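Local structure of YcgJ protein (Bacillus subtilis, 1XXL) at residues Leu122-Tyr126 with Leu227-Leu231; Leu140-Pro146 with Arg193-Ile197; Leu133-Val137 with Ala208-Ile214. The protein is of unknown function but probably transfers a methyl group from S-adenosylmethionine to an acceptor. All coordinates share one frame; numbering follows the deposited sequence.

Contact 1 (Leu122-Tyr126 with Leu227-Leu231); sequences LVDHY and LKAIL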
loop_
_atom_site.group_PDB
_atom_site.type_symbol
_atom_site.label_atom_id
_atom_site.label_comp_id
_atom_site.label_asym_id
_atom_site.label_seq_id
_atom_site.Cartn_x
_atom_site.Cartn_y
_atom_site.Cartn_z
ATOM N N LEU A 122 -0.302 6.974 -3.448
ATOM C CA LEU A 122 -0.817 5.685 -3.072
ATOM C C LEU A 122 -0.145 4.611 -3.899
ATOM O O LEU A 122 -0.261 4.620 -5.124
ATOM C CB LEU A 122 -2.330 5.695 -3.306
ATOM C CG LEU A 122 -3.085 4.393 -3.221
ATOM C CD1 LEU A 122 -3.076 3.888 -1.798
ATOM C CD2 LEU A 122 -4.517 4.581 -3.738
ATOM N N VAL A 123 0.579 3.711 -3.226
ATOM C CA VAL A 123 1.116 2.524 -3.849
ATOM C C VAL A 123 0.429 1.313 -3.261
ATOM O O VAL A 123 0.365 1.153 -2.041
ATOM C CB VAL A 123 2.688 2.391 -3.664
ATOM C CG1 VAL A 123 3.194 1.002 -4.075
ATOM C CG2 VAL A 123 3.354 3.436 -4.461
ATOM N N ASP A 124 -0.098 0.469 -4.134
ATOM C CA ASP A 124 -0.578 -0.813 -3.704
ATOM C C ASP A 124 -0.633 -1.754 -4.887
ATOM O O ASP A 124 -0.487 -1.353 -6.028
ATOM C CB ASP A 124 -1.959 -0.686 -3.003
ATOM C CG ASP A 124 -2.162 -1.734 -1.896
ATOM O OD1 ASP A 124 -3.167 -1.601 -1.163
ATOM O OD2 ASP A 124 -1.341 -2.691 -1.767
ATOM N N HIS A 125 -0.817 -3.030 -4.607
ATOM C CA HIS A 125 -1.219 -3.920 -5.667
ATOM C C HIS A 125 -2.752 -3.812 -5.794
ATOM O O HIS A 125 -3.434 -3.354 -4.875
ATOM C CB HIS A 125 -0.690 -5.356 -5.530
ATOM C CG HIS A 125 -0.647 -5.871 -4.139
ATOM N ND1 HIS A 125 -1.704 -6.534 -3.566
ATOM C CD2 HIS A 125 0.336 -5.842 -3.208
ATOM C CE1 HIS A 125 -1.382 -6.883 -2.331
ATOM N NE2 HIS A 125 -0.150 -6.468 -2.088
ATOM N N TYR A 126 -3.257 -4.122 -6.971
ATOM C CA TYR A 126 -4.656 -3.904 -7.268
ATOM C C TYR A 126 -5.279 -5.117 -7.957
ATOM O O TYR A 126 -4.589 -5.953 -8.513
ATOM C CB TYR A 126 -4.806 -2.631 -8.108
ATOM C CG TYR A 126 -4.143 -2.657 -9.472
ATOM C CD1 TYR A 126 -2.851 -2.186 -9.657
ATOM C CD2 TYR A 126 -4.815 -3.150 -10.568
ATOM C CE1 TYR A 126 -2.261 -2.182 -10.912
ATOM C CE2 TYR A 126 -4.240 -3.173 -11.793
ATOM C CZ TYR A 126 -2.957 -2.686 -11.970
ATOM O OH TYR A 126 -2.391 -2.741 -13.211
ATOM N N LEU A 227 2.110 -9.845 -8.925
ATOM C CA LEU A 227 0.989 -9.035 -8.543
ATOM C C LEU A 227 1.000 -7.791 -9.440
ATOM O O LEU A 227 2.008 -7.489 -10.073
ATOM C CB LEU A 227 1.090 -8.646 -7.074
ATOM C CG LEU A 227 0.400 -9.471 -5.975
ATOM C CD1 LEU A 227 -0.097 -10.845 -6.344
ATOM C CD2 LEU A 227 1.189 -9.497 -4.696
ATOM N N LYS A 228 -0.144 -7.105 -9.521
ATOM C CA LYS A 228 -0.265 -5.866 -10.302
ATOM C C LYS A 228 -0.127 -4.663 -9.384
ATOM O O LYS A 228 -0.959 -4.461 -8.501
ATOM C CB LYS A 228 -1.627 -5.799 -11.000
ATOM C CG LYS A 228 -2.096 -7.079 -11.652
ATOM C CD LYS A 228 -1.060 -7.696 -12.559
ATOM C CE LYS A 228 -0.968 -6.999 -13.853
ATOM N NZ LYS A 228 -0.283 -7.929 -14.835
ATOM N N ALA A 229 0.911 -3.867 -9.591
ATOM C CA ALA A 229 1.236 -2.759 -8.693
ATOM C C ALA A 229 1.092 -1.466 -9.421
ATOM O O ALA A 229 1.211 -1.419 -10.648
ATOM C CB ALA A 229 2.634 -2.911 -8.174
ATOM N N ILE A 230 0.823 -0.410 -8.659
ATOM C CA ILE A 230 0.657 0.914 -9.222
ATOM C C ILE A 230 1.075 2.003 -8.227
ATOM O O ILE A 230 1.015 1.807 -7.020
ATOM C CB ILE A 230 -0.826 1.089 -9.674
ATOM C CG1 ILE A 230 -0.976 2.291 -10.603
ATOM C CG2 ILE A 230 -1.740 1.122 -8.449
ATOM C CD1 ILE A 230 -2.390 2.431 -11.254
ATOM N N LEU A 231 1.504 3.150 -8.749
ATOM C CA LEU A 231 1.502 4.392 -7.991
ATOM C C LEU A 231 0.433 5.267 -8.582
ATOM O O LEU A 231 0.474 5.605 -9.784
ATOM C CB LEU A 231 2.837 5.131 -8.034
ATOM C CG LEU A 231 2.795 6.582 -7.489
ATOM C CD1 LEU A 231 2.393 6.627 -6.037
ATOM C CD2 LEU A 231 4.167 7.276 -7.654
HETATM O O HOH W 1 -2.612 -7.595 -7.800
HETATM O O HOH W 2 0.199 -3.127 -12.894
#
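The Y126 ring lies against K228, with CB of K228 over one face, 3.7 Å from the ring centroid and offset toward the rim. The two backbones are neighbouring antiparallel strands, 118-125 and 222-236, in the mixed sheet of a Rossmann-like methyltransferase fold. D124 and I230 form the hydrogen-bonded pair. N of I230 gives a 3.1 Å bond to O of D124, and the return bond from N of D124 is weak. V123 with L231 and H125 with A229 are the non-hydrogen-bonded pairs on either side.

CG of Y126 sits between its own N and carbonyl carbon (chi1 63°), which folds the ring back over the partner strand. O of A229 then lies in the ring plane, at its edge. Water 2 joins the phenol to the strand, 2.6 Å from OH of Y126 and donating to O of A229. CD1 of the ring also touches CG2 of I230. With an alanine here, CB of K228 and CG2 of I230 would probably lose their cover, and water 2 its phenol partner.

On the side of V123, H125 and A229, CD2 of L227 stands over the H125 ring, 4.0 Å from its centroid. The D124 carboxylate reaches round to the ring's opposite face, so the imidazole is held between a methyl and OD2 of D124. That OD2 accepts from N of H125 at 2.9 Å and is bonded to ND1 of H98. ND1 of H125 is bonded to E151. Further along this side, V123 lies beside R94, which binds S-adenosyl-L-methionine. There CG2 of V123 meets CD1 of L231 at 3.7 Å.

Contact 2 (Leu140-Pro146 with Arg193-Ile197); sequences LNRLRDP and REKQI. With SO4 (sulfate ion), chain E.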
loop_
_atom_site.group_PDB
_atom_site.type_symbol
_atom_site.label_atom_id
_atom_site.label_comp_id
_atom_site.label_asym_id
_atom_site.label_seq_id
_atom_site.Cartn_x
_atom_site.Cartn_y
_atom_site.Cartn_z
ATOM N N LEU A 140 -5.991 -15.314 -3.136
ATOM C CA LEU A 140 -4.584 -15.722 -2.972
ATOM C C LEU A 140 -3.945 -14.981 -1.810
ATOM O O LEU A 140 -3.324 -15.586 -0.939
ATOM C CB LEU A 140 -3.784 -15.481 -4.235
ATOM C CG LEU A 140 -2.272 -15.751 -4.208
ATOM C CD1 LEU A 140 -1.961 -17.222 -3.954
ATOM C CD2 LEU A 140 -1.684 -15.317 -5.515
ATOM N N ASN A 141 -4.124 -13.669 -1.778
ATOM C CA ASN A 141 -3.509 -12.853 -0.743
ATOM C C ASN A 141 -4.146 -13.066 0.664
ATOM O O ASN A 141 -3.433 -13.046 1.683
ATOM C CB ASN A 141 -3.503 -11.385 -1.172
ATOM C CG ASN A 141 -2.401 -11.075 -2.203
ATOM O OD1 ASN A 141 -1.271 -11.567 -2.113
ATOM N ND2 ASN A 141 -2.726 -10.256 -3.159
ATOM N N ARG A 142 -5.458 -13.295 0.720
ATOM C CA ARG A 142 -6.117 -13.591 1.998
ATOM C C ARG A 142 -5.696 -14.962 2.582
ATOM O O ARG A 142 -5.610 -15.129 3.793
ATOM C CB ARG A 142 -7.651 -13.521 1.863
ATOM C CG ARG A 142 -8.390 -13.130 3.173
ATOM C CD ARG A 142 -9.849 -12.557 2.862
ATOM N NE ARG A 142 -9.941 -11.354 1.973
ATOM C CZ ARG A 142 -10.558 -11.298 0.775
ATOM N NH1 ARG A 142 -11.127 -12.370 0.238
ATOM N NH2 ARG A 142 -10.598 -10.152 0.080
ATOM N N LEU A 143 -5.452 -15.939 1.722
ATOM C CA LEU A 143 -5.013 -17.265 2.173
ATOM C C LEU A 143 -3.681 -17.134 2.911
ATOM O O LEU A 143 -3.446 -17.783 3.939
ATOM C CB LEU A 143 -4.853 -18.217 0.984
ATOM C CG LEU A 143 -6.128 -18.831 0.403
ATOM C CD1 LEU A 143 -5.819 -19.599 -0.850
ATOM C CD2 LEU A 143 -6.767 -19.773 1.411
ATOM N N ARG A 144 -2.832 -16.258 2.393
ATOM C CA ARG A 144 -1.496 -16.096 2.925
ATOM C C ARG A 144 -1.493 -15.155 4.116
ATOM O O ARG A 144 -0.715 -15.344 5.039
ATOM C CB ARG A 144 -0.554 -15.626 1.807
ATOM C CG ARG A 144 0.923 -15.557 2.179
ATOM C CD ARG A 144 1.307 -14.135 2.214
ATOM N NE ARG A 144 2.709 -13.955 2.504
ATOM C CZ ARG A 144 3.295 -12.769 2.519
ATOM N NH1 ARG A 144 2.588 -11.676 2.253
ATOM N NH2 ARG A 144 4.584 -12.688 2.797
ATOM N N ASP A 145 -2.381 -14.158 4.114
ATOM C CA ASP A 145 -2.381 -13.109 5.141
ATOM C C ASP A 145 -3.817 -12.836 5.601
ATOM O O ASP A 145 -4.536 -12.088 4.951
ATOM C CB ASP A 145 -1.728 -11.842 4.563
ATOM C CG ASP A 145 -1.687 -10.668 5.559
ATOM O OD1 ASP A 145 -2.073 -10.832 6.741
ATOM O OD2 ASP A 145 -1.282 -9.563 5.142
ATOM N N PRO A 146 -4.249 -13.446 6.731
ATOM C CA PRO A 146 -5.610 -13.188 7.219
ATOM C C PRO A 146 -5.871 -11.725 7.633
ATOM O O PRO A 146 -6.984 -11.366 7.940
ATOM C CB PRO A 146 -5.745 -14.153 8.411
ATOM C CG PRO A 146 -4.688 -15.197 8.165
ATOM C CD PRO A 146 -3.552 -14.408 7.604
ATOM N N ARG A 193 -2.824 -24.296 5.239
ATOM C CA ARG A 193 -3.020 -23.029 4.514
ATOM C C ARG A 193 -2.218 -22.991 3.216
ATOM O O ARG A 193 -2.751 -22.622 2.164
ATOM C CB ARG A 193 -2.628 -21.812 5.352
ATOM C CG ARG A 193 -3.786 -21.097 6.016
ATOM C CD ARG A 193 -4.814 -20.590 5.008
ATOM N NE ARG A 193 -5.547 -19.442 5.550
ATOM C CZ ARG A 193 -6.694 -19.512 6.228
ATOM N NH1 ARG A 193 -7.282 -20.690 6.463
ATOM N NH2 ARG A 193 -7.261 -18.390 6.681
ATOM N N GLU A 194 -0.949 -23.388 3.285
ATOM C CA GLU A 194 -0.122 -23.430 2.093
ATOM C C GLU A 194 -0.649 -24.410 1.067
ATOM O O GLU A 194 -0.624 -24.104 -0.118
ATOM C CB GLU A 194 1.338 -23.756 2.403
ATOM C CG GLU A 194 2.223 -23.484 1.205
ATOM C CD GLU A 194 3.638 -23.985 1.351
ATOM O OE1 GLU A 194 3.990 -24.427 2.459
ATOM O OE2 GLU A 194 4.390 -23.928 0.334
ATOM N N LYS A 195 -1.124 -25.580 1.492
ATOM C CA LYS A 195 -1.662 -26.537 0.531
ATOM C C LYS A 195 -2.821 -25.898 -0.245
ATOM O O LYS A 195 -2.965 -26.146 -1.440
ATOM C CB LYS A 195 -2.134 -27.857 1.178
ATOM C CG LYS A 195 -1.023 -28.812 1.714
ATOM C CD LYS A 195 -0.184 -29.560 0.625
ATOM C CE LYS A 195 0.450 -30.879 1.182
ATOM N NZ LYS A 195 1.225 -31.684 0.152
ATOM N N GLN A 196 -3.642 -25.091 0.439
ATOM C CA GLN A 196 -4.745 -24.360 -0.232
ATOM C C GLN A 196 -4.214 -23.356 -1.275
ATOM O O GLN A 196 -4.769 -23.220 -2.361
ATOM C CB GLN A 196 -5.630 -23.619 0.776
ATOM C CG GLN A 196 -6.383 -24.517 1.755
ATOM C CD GLN A 196 -7.166 -23.700 2.814
ATOM O OE1 GLN A 196 -7.975 -22.819 2.467
ATOM N NE2 GLN A 196 -6.928 -23.999 4.099
ATOM N N ILE A 197 -3.148 -22.648 -0.924
ATOM C CA ILE A 197 -2.475 -21.728 -1.872
ATOM C C ILE A 197 -1.977 -22.489 -3.100
ATOM O O ILE A 197 -2.187 -22.056 -4.226
ATOM C CB ILE A 197 -1.301 -20.980 -1.206
ATOM C CG1 ILE A 197 -1.853 -19.935 -0.241
ATOM C CG2 ILE A 197 -0.450 -20.292 -2.258
ATOM C CD1 ILE A 197 -0.917 -19.420 0.726
HETATM S S SO4 E . 5.639 -9.255 1.583
HETATM O O1 SO4 E . 4.214 -9.012 1.798
HETATM O O2 SO4 E . 6.352 -7.972 1.614
HETATM O O3 SO4 E . 5.868 -9.859 0.263
HETATM O O4 SO4 E . 6.105 -10.126 2.666
#
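L143 packs into the side of helix 191-202, which runs nearly antiparallel to helix 131-144 (166° between the short segments). This is a helix-helix contact away from the methyl-donor site. CB of L143 meets CG1 of I197 at 3.7 Å. CG lies anti to the carbonyl carbon (chi1 -79°), beside N; from it CD1 and CD2 branch to different partners. CD1 stays near CG1 of I197, whose side chain runs past that of L143 the opposite way. CD2 reaches Q196, 3.4 Å from OE1, and the L143 and Q196 side chains run across each other.

I197 fills in beside it. Its CG2 touches CD1 of L140 at 3.8 Å, and its CD1 lies against CB of R144. The polar link is weak: NE of R193 donates to O of L143 at 3.1 Å, with the acceptor at the guanidinium edge and a bent N-H angle of 131°.

R144 turns its tip away from helix 191-202. W183 meets it by a cation-pi contact and takes a bond from NH2 on its O. A sulfate, probably from the crystallisation liquor, is also held by R186. NH1 of R144 bonds its O1, in the guanidinium plane, and NH2 makes a nearly straight 3.0 Å bond to its O4.

Contact 3 (Leu133-Val137 with Ala208-Ile214); sequences LDEFV and ARDTFCI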
loop_
_atom_site.group_PDB
_atom_site.type_symbol
_atom_site.label_atom_id
_atom_site.label_comp_id
_atom_site.label_asym_id
_atom_site.label_seq_id
_atom_site.Cartn_x
_atom_site.Cartn_y
_atom_site.Cartn_z
ATOM N N LEU A 133 -10.696 -12.450 -11.953
ATOM C CA LEU A 133 -9.275 -12.244 -11.661
ATOM C C LEU A 133 -9.118 -11.447 -10.362
ATOM O O LEU A 133 -8.213 -11.713 -9.572
ATOM C CB LEU A 133 -8.586 -11.538 -12.815
ATOM C CG LEU A 133 -8.626 -12.288 -14.149
ATOM C CD1 LEU A 133 -7.973 -11.469 -15.217
ATOM C CD2 LEU A 133 -7.984 -13.655 -14.069
ATOM N N ASP A 134 -10.005 -10.465 -10.181
ATOM C CA ASP A 134 -10.149 -9.717 -8.921
ATOM C C ASP A 134 -10.245 -10.693 -7.725
ATOM O O ASP A 134 -9.465 -10.661 -6.764
ATOM C CB ASP A 134 -11.406 -8.866 -9.040
ATOM C CG ASP A 134 -11.716 -8.073 -7.808
ATOM O OD1 ASP A 134 -12.229 -6.939 -7.993
ATOM O OD2 ASP A 134 -11.458 -8.547 -6.681
ATOM N N GLU A 135 -11.207 -11.583 -7.826
ATOM C CA GLU A 135 -11.439 -12.622 -6.834
ATOM C C GLU A 135 -10.223 -13.583 -6.655
ATOM O O GLU A 135 -9.858 -13.943 -5.538
ATOM C CB GLU A 135 -12.685 -13.329 -7.328
ATOM C CG GLU A 135 -13.257 -14.449 -6.593
ATOM C CD GLU A 135 -14.588 -14.866 -7.267
ATOM O OE1 GLU A 135 -14.949 -16.068 -7.184
ATOM O OE2 GLU A 135 -15.249 -13.983 -7.911
ATOM N N PHE A 136 -9.575 -13.957 -7.752
ATOM C CA PHE A 136 -8.444 -14.894 -7.698
ATOM C C PHE A 136 -7.307 -14.336 -6.848
ATOM O O PHE A 136 -6.792 -15.000 -5.945
ATOM C CB PHE A 136 -7.932 -15.189 -9.109
ATOM C CG PHE A 136 -6.753 -16.099 -9.132
ATOM C CD1 PHE A 136 -5.455 -15.590 -9.100
ATOM C CD2 PHE A 136 -6.929 -17.474 -9.176
ATOM C CE1 PHE A 136 -4.369 -16.447 -9.107
ATOM C CE2 PHE A 136 -5.848 -18.316 -9.193
ATOM C CZ PHE A 136 -4.575 -17.805 -9.152
ATOM N N VAL A 137 -6.939 -13.096 -7.142
ATOM C CA VAL A 137 -5.833 -12.466 -6.466
ATOM C C VAL A 137 -6.175 -12.080 -5.034
ATOM O O VAL A 137 -5.322 -12.188 -4.163
ATOM C CB VAL A 137 -5.239 -11.286 -7.275
ATOM C CG1 VAL A 137 -6.177 -10.071 -7.335
ATOM C CG2 VAL A 137 -3.852 -10.909 -6.707
ATOM N N ALA A 208 -5.860 -16.238 -15.617
ATOM C CA ALA A 208 -5.167 -15.956 -14.355
ATOM C C ALA A 208 -3.659 -16.265 -14.442
ATOM O O ALA A 208 -2.806 -15.510 -13.937
ATOM C CB ALA A 208 -5.805 -16.734 -13.211
ATOM N N ARG A 209 -3.345 -17.381 -15.086
ATOM C CA ARG A 209 -1.968 -17.766 -15.324
ATOM C C ARG A 209 -1.195 -16.730 -16.153
ATOM O O ARG A 209 -0.016 -16.474 -15.896
ATOM C CB ARG A 209 -1.940 -19.114 -16.020
ATOM C CG ARG A 209 -2.186 -20.289 -15.103
ATOM C CD ARG A 209 -2.648 -21.492 -15.927
ATOM N NE ARG A 209 -1.874 -22.706 -15.670
ATOM C CZ ARG A 209 -2.092 -23.577 -14.675
ATOM N NH1 ARG A 209 -3.091 -23.408 -13.820
ATOM N NH2 ARG A 209 -1.297 -24.651 -14.552
ATOM N N ASP A 210 -1.865 -16.152 -17.155
ATOM C CA ASP A 210 -1.296 -15.082 -17.984
ATOM C C ASP A 210 -1.185 -13.776 -17.190
ATOM O O ASP A 210 -0.126 -13.178 -17.106
ATOM C CB ASP A 210 -2.177 -14.894 -19.240
ATOM C CG ASP A 210 -1.650 -13.799 -20.203
ATOM O OD1 ASP A 210 -0.403 -13.703 -20.415
ATOM O OD2 ASP A 210 -2.496 -13.034 -20.760
ATOM N N THR A 211 -2.283 -13.344 -16.591
ATOM C CA THR A 211 -2.322 -12.075 -15.880
ATOM C C THR A 211 -1.335 -12.040 -14.721
ATOM O O THR A 211 -0.672 -11.038 -14.506
ATOM C CB THR A 211 -3.745 -11.799 -15.337
ATOM O OG1 THR A 211 -4.656 -11.691 -16.444
ATOM C CG2 THR A 211 -3.788 -10.508 -14.524
ATOM N N PHE A 212 -1.245 -13.127 -13.965
ATOM C CA PHE A 212 -0.413 -13.149 -12.756
ATOM C C PHE A 212 0.904 -13.920 -12.933
ATOM O O PHE A 212 1.540 -14.269 -11.952
ATOM C CB PHE A 212 -1.221 -13.662 -11.542
ATOM C CG PHE A 212 -2.449 -12.837 -11.253
ATOM C CD1 PHE A 212 -2.330 -11.542 -10.789
ATOM C CD2 PHE A 212 -3.726 -13.336 -11.505
ATOM C CE1 PHE A 212 -3.443 -10.785 -10.540
ATOM C CE2 PHE A 212 -4.844 -12.565 -11.264
ATOM C CZ PHE A 212 -4.703 -11.299 -10.780
ATOM N N CYS A 213 1.293 -14.182 -14.186
ATOM C CA CYS A 213 2.614 -14.704 -14.519
ATOM C C CYS A 213 2.995 -15.898 -13.652
ATOM O O CYS A 213 4.065 -15.932 -13.053
ATOM C CB CYS A 213 3.653 -13.613 -14.355
ATOM S SG CYS A 213 3.277 -12.114 -15.270
ATOM N N ILE A 214 2.113 -16.883 -13.598
ATOM C CA ILE A 214 2.273 -18.010 -12.696
ATOM C C ILE A 214 3.284 -19.001 -13.255
ATOM O O ILE A 214 3.141 -19.506 -14.375
ATOM C CB ILE A 214 0.917 -18.689 -12.402
ATOM C CG1 ILE A 214 0.001 -17.718 -11.677
ATOM C CG2 ILE A 214 1.085 -19.937 -11.515
ATOM C CD1 ILE A 214 -1.452 -18.287 -11.436
#
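F136 and F212 lie with near-parallel planes, 19° apart, but slid so far that the rings barely overlap. Their centroids are 5.6 Å apart. CD1 of F136 touches CD2 of F212 at 3.7 Å. CG of F136 is anti to its N (chi1 178°), which carries the ring out toward A208 and F212. The methyl of A208 sits over the centre of one face of the F136 ring, 4.1 Å from the centroid, as a CH-pi contact. CD1 of I214 meets CZ of the same ring obliquely.

F212 also touches V137, the neighbour of F136, and L133 one turn earlier. Its CZ lies 3.5 Å from CB of V137, whose side chain stands crosswise to the ring. CE2 of F212 comes near CB of L133. CG2 of T211 covers one face of the F212 ring, 3.8 Å above its plane and over its centre. L133 itself packs alongside A208, with CD2 3.6 Å from CA of A208. Its CD1 meets OG1 of T211 tip to tip, and that hydroxyl is bonded to O of E207.

The two elements are helix 131-144 and the C-terminal end of the short helix 206-211. A Schellman motif closes the short helix. C213 takes positive phi, I214 N bonds R209 O at 3.2 Å, and C213 N bonds weakly to D210 O. The turn brings I214 back to the F136 ring.

Outside this shell, H200 stacks on F136 and its NE2 bonds O of F136. P128 touches F212, and a backbone bond ties F212 to C226 on strand 222-236.

Contact 1 is the most central: it joins two sheet strands by backbone bonds and lies beside the methyl-donor site. Contacts 2 and 3 lie farther from the chain's centre and away from that site. Both use helix 131-144, which follows strand 118-125, and both are nested in the loop that contact 1 closes. Contact 3 is buried, has no hydrogen bond across its segments and is held mainly by apolar and aromatic packing. Contact 2 is partly buried, with the polar ends of R193 and Q196 at its margin and R144 leading off to a sulfate. Contact 1 touches both others: N141 packs on H125 and L227, while NZ of K228 probably bonds O of T211.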